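Local coordinates for protein membrane-anchored mycosin mycp1 (Mycobacterium thermoresistibile, PDB 4HVL) that is a subtilisin-like serine protease of the mycosin family, an essential component of the ESX-1 type VII secretion system, and probably cleaves secreted protein substrates, at residues N151-Q154 with T155-S158; D331-P334 with A335-I338. All coordinates share one frame; numbering follows the deposited sequence.

Interaction 1: N151-Q154 with T155-S158; sequences NTTQ and TAGS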
loop_
_atom_site.group_PDB
_atom_site.type_symbol
_atom_site.label_atom_id
_atom_site.label_comp_id
_atom_site.label_asym_id
_atom_site.label_seq_id
_atom_site.Cartn_x
_atom_site.Cartn_y
_atom_site.Cartn_z
ATOM N N ASN A 151 -16.285 -13.538 11.626
ATOM C CA ASN A 151 -14.968 -14.184 11.731
ATOM C C ASN A 151 -14.691 -15.353 10.781
ATOM O O ASN A 151 -13.548 -15.793 10.678
ATOM C CB ASN A 151 -14.691 -14.579 13.181
ATOM C CG ASN A 151 -14.391 -13.369 14.043
ATOM O OD1 ASN A 151 -13.612 -12.493 13.652
ATOM N ND2 ASN A 151 -15.020 -13.289 15.184
ATOM N N THR A 152 -15.711 -15.846 10.078
ATOM C CA THR A 152 -15.497 -16.860 9.069
ATOM C C THR A 152 -15.694 -16.386 7.638
ATOM O O THR A 152 -15.773 -17.211 6.744
ATOM C CB THR A 152 -16.433 -18.057 9.295
ATOM O OG1 THR A 152 -17.800 -17.600 9.318
ATOM C CG2 THR A 152 -16.065 -18.749 10.592
ATOM N N THR A 153 -15.783 -15.079 7.412
ATOM C CA THR A 153 -15.817 -14.541 6.055
ATOM C C THR A 153 -14.413 -14.596 5.427
ATOM O O THR A 153 -13.406 -14.765 6.125
ATOM C CB THR A 153 -16.254 -13.063 6.039
ATOM O OG1 THR A 153 -15.342 -12.294 6.837
ATOM C CG2 THR A 153 -17.702 -12.882 6.582
ATOM N N GLN A 154 -14.358 -14.426 4.108
ATOM C CA GLN A 154 -13.088 -14.358 3.414
ATOM C C GLN A 154 -12.274 -13.141 3.880
ATOM O O GLN A 154 -11.051 -13.230 3.980
ATOM C CB GLN A 154 -13.290 -14.325 1.895
ATOM C CG GLN A 154 -13.764 -15.646 1.317
ATOM C CD GLN A 154 -13.897 -15.615 -0.209
ATOM O OE1 GLN A 154 -13.116 -14.952 -0.916
ATOM N NE2 GLN A 154 -14.880 -16.339 -0.722
ATOM N N THR A 155 -12.949 -12.020 4.158
ATOM C CA THR A 155 -12.286 -10.828 4.696
ATOM C C THR A 155 -11.606 -11.129 6.031
ATOM O O THR A 155 -10.471 -10.723 6.251
ATOM C CB THR A 155 -13.273 -9.671 4.890
ATOM O OG1 THR A 155 -13.911 -9.401 3.645
ATOM C CG2 THR A 155 -12.568 -8.410 5.358
ATOM N N ALA A 156 -12.299 -11.836 6.920
ATOM C CA ALA A 156 -11.725 -12.173 8.221
ATOM C C ALA A 156 -10.500 -13.052 8.058
ATOM O O ALA A 156 -9.472 -12.811 8.689
ATOM C CB ALA A 156 -12.743 -12.860 9.093
ATOM N N GLY A 157 -10.603 -14.042 7.184
ATOM C CA GLY A 157 -9.473 -14.906 6.861
ATOM C C GLY A 157 -8.321 -14.135 6.255
ATOM O O GLY A 157 -7.159 -14.346 6.604
ATOM N N SER A 158 -8.640 -13.241 5.333
ATOM C CA SER A 158 -7.629 -12.409 4.696
ATOM C C SER A 158 -6.904 -11.510 5.741
ATOM O O SER A 158 -5.692 -11.316 5.687
ATOM C CB SER A 158 -8.273 -11.614 3.562
ATOM O OG SER A 158 -7.445 -10.576 3.098
#

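Interaction 2: D331-P334 with A335-I338; sequences DLTP and AQVI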
loop_
_atom_site.group_PDB
_atom_site.type_symbol
_atom_site.label_atom_id
_atom_site.label_comp_id
_atom_site.label_asym_id
_atom_site.label_seq_id
_atom_site.Cartn_x
_atom_site.Cartn_y
_atom_site.Cartn_z
ATOM N N ASP A 331 19.239 7.843 11.541
ATOM C CA ASP A 331 18.951 7.932 12.971
ATOM C C ASP A 331 17.466 8.104 13.273
ATOM O O ASP A 331 17.077 7.973 14.421
ATOM C CB ASP A 331 19.740 9.063 13.667
ATOM C CG ASP A 331 19.481 10.437 13.066
ATOM O OD1 ASP A 331 19.063 10.546 11.890
ATOM O OD2 ASP A 331 19.742 11.440 13.754
ATOM N N LEU A 332 16.644 8.400 12.265
ATOM C CA LEU A 332 15.222 8.655 12.514
ATOM C C LEU A 332 14.466 7.388 12.893
ATOM O O LEU A 332 14.651 6.341 12.283
ATOM C CB LEU A 332 14.562 9.325 11.311
ATOM C CG LEU A 332 15.055 10.741 10.995
ATOM C CD1 LEU A 332 14.121 11.342 9.979
ATOM C CD2 LEU A 332 15.145 11.661 12.222
ATOM N N THR A 333 13.626 7.487 13.915
ATOM C CA THR A 333 12.708 6.394 14.274
ATOM C C THR A 333 11.578 6.344 13.233
ATOM O O THR A 333 11.394 7.276 12.463
ATOM C CB THR A 333 12.092 6.598 15.668
ATOM O OG1 THR A 333 11.286 7.779 15.668
ATOM C CG2 THR A 333 13.165 6.740 16.728
ATOM N N PRO A 334 10.813 5.258 13.207
ATOM C CA PRO A 334 9.680 5.244 12.282
ATOM C C PRO A 334 8.668 6.376 12.544
ATOM O O PRO A 334 8.133 6.951 11.593
ATOM C CB PRO A 334 9.062 3.873 12.528
ATOM C CG PRO A 334 10.203 3.049 13.004
ATOM C CD PRO A 334 11.062 3.931 13.810
ATOM N N ALA A 335 8.425 6.717 13.810
ATOM C CA ALA A 335 7.519 7.847 14.112
ATOM C C ALA A 335 8.034 9.141 13.481
ATOM O O ALA A 335 7.271 9.919 12.929
ATOM C CB ALA A 335 7.328 8.039 15.615
ATOM N N GLN A 336 9.334 9.376 13.585
ATOM C CA GLN A 336 9.925 10.595 13.055
ATOM C C GLN A 336 9.922 10.582 11.522
ATOM O O GLN A 336 9.764 11.629 10.901
ATOM C CB GLN A 336 11.348 10.780 13.585
ATOM C CG GLN A 336 11.426 11.103 15.074
ATOM C CD GLN A 336 12.848 11.002 15.608
ATOM O OE1 GLN A 336 13.588 10.051 15.309
ATOM N NE2 GLN A 336 13.241 11.984 16.376
ATOM N N VAL A 337 10.072 9.409 10.903
ATOM C CA VAL A 337 10.022 9.344 9.440
ATOM C C VAL A 337 8.657 9.799 8.947
ATOM O O VAL A 337 8.539 10.705 8.131
ATOM C CB VAL A 337 10.337 7.930 8.899
ATOM C CG1 VAL A 337 10.145 7.876 7.383
ATOM C CG2 VAL A 337 11.772 7.528 9.240
ATOM N N ILE A 338 7.633 9.168 9.480
ATOM C CA ILE A 338 6.253 9.460 9.154
ATOM C C ILE A 338 5.915 10.906 9.418
ATOM O O ILE A 338 5.240 11.533 8.608
ATOM C CB ILE A 338 5.306 8.567 10.002
ATOM C CG1 ILE A 338 4.970 7.297 9.255
ATOM C CG2 ILE A 338 3.967 9.236 10.301
ATOM C CD1 ILE A 338 6.134 6.593 8.658
HETATM O O HOH W 1 16.180 9.597 16.372
#

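Interaction 1: N151-Q154 with T155-S158
A threonine N-cap opens helix 154-171 of this subtilisin-type domain: Thr153 lies just before the first turn and turns its hydroxyl back onto the helix start. Its OG1 accepts from Ala156 N at 3.1 Å, with an N-H...O angle of 158°, and so takes up one of the amides that the first turn leaves without a helical carbonyl. OG1 reaches that amide because chi1 (59°) sets it between the threonine's own N and carbonyl carbon, while CG2 is turned to the far side from that carbonyl. The same oxygen is also hydrogen-bonded to Pro150 O, so the hydroxyl ties the preceding loop to the helix and its rotation is fixed from two directions. The methyl of Ala156 points back toward the loop and fills the corner under the cap: its CB lies 3.5 Å from Thr153 OG1 and 3.4 Å from Asn151 O, the latter oxygen also accepting from Arg160 NH1 one turn further along. Behind the cap regular helical bonding begins, Gly157 N donating to Thr153 O at 3.1 Å and almost straight (169°), and Ser158 N to Gln154 O at 2.8 Å. Ser158 CB lies 3.2 Å from that same Gln154 O. The Asn151 side chain leaves the backbone away from the helix start, and its OD1 accepts from Asp192 N; Thr152 OG1 is held by Asp146 O. Ile191, in the loop after strand 183-186, packs on Asn151, Thr155 and Ala156, whereas Ser158 touches Glu181 beyond the end of strand 176-179 and gives its carbonyl oxygen to His133 NE2, just past strand 127-132.

Interaction 2: D331-P334 with A335-I338
Gln336 OE1 gathers three groups. Thr333 N donates to it at 2.9 Å along a nearly straight line (173°), in the carbonyl plane and on a lone pair; a water bridging to Asp331 O donates to it at 2.8 Å; and Thr333 OG1 lies 3.3 Å away, a weak bond at best, since the hydroxyl proton has another acceptor within reach. With chi1 at -69° CG lies beside the glutamine's own N, and the extended chain beyond it carries OE1 back to Thr333, CG passing 3.4 Å from Thr333 OG1. In return Thr333 OG1 accepts from Gln336 N at 3.3 Å, so each residue's side chain takes the other's backbone N-H. This is a capping box, with Thr333 as the N-cap of helix 334-343 and Pro334 as its first residue, where proline has no N-H to satisfy. Regular helical bonds follow at once, from Val337 N to Thr333 O and from Ile338 N to Pro334 O. On the other side of the glutamine, Leu332 crosses its chain at about a right angle, with CD2 beside OE1, while Leu332 CB meets Val337 CG2 at 3.9 Å, the apolar contact of a hydrophobic staple, between the residue before the N-cap and the fourth residue of the helix. Leu332 and Val337 both rest on Ile325 of helix 311-328; Pro334, Val337 and Ile338 lean on Val210 of strand 210-214.

In the fold
Interactions 1 and 2 are two separate helix starts in the same subtilase domain, about 33 Å apart between centres and about 22 Å between nearest atoms. Both use a threonine N-cap, but in 151-158 the residue three positions on is an alanine, whereas in 331-338 it is a glutamine that completes a capping box. Each has a zinc ion nearby: the side chain of Ser158 is about 5 Å from one, probably that bound by His133, Thr134 and Glu181, and that of Ala335 about 5 Å from another. The chain between the two contacts carries Ser312, the predicted catalytic serine, at the start of helix 311-328, on which interaction 2 packs.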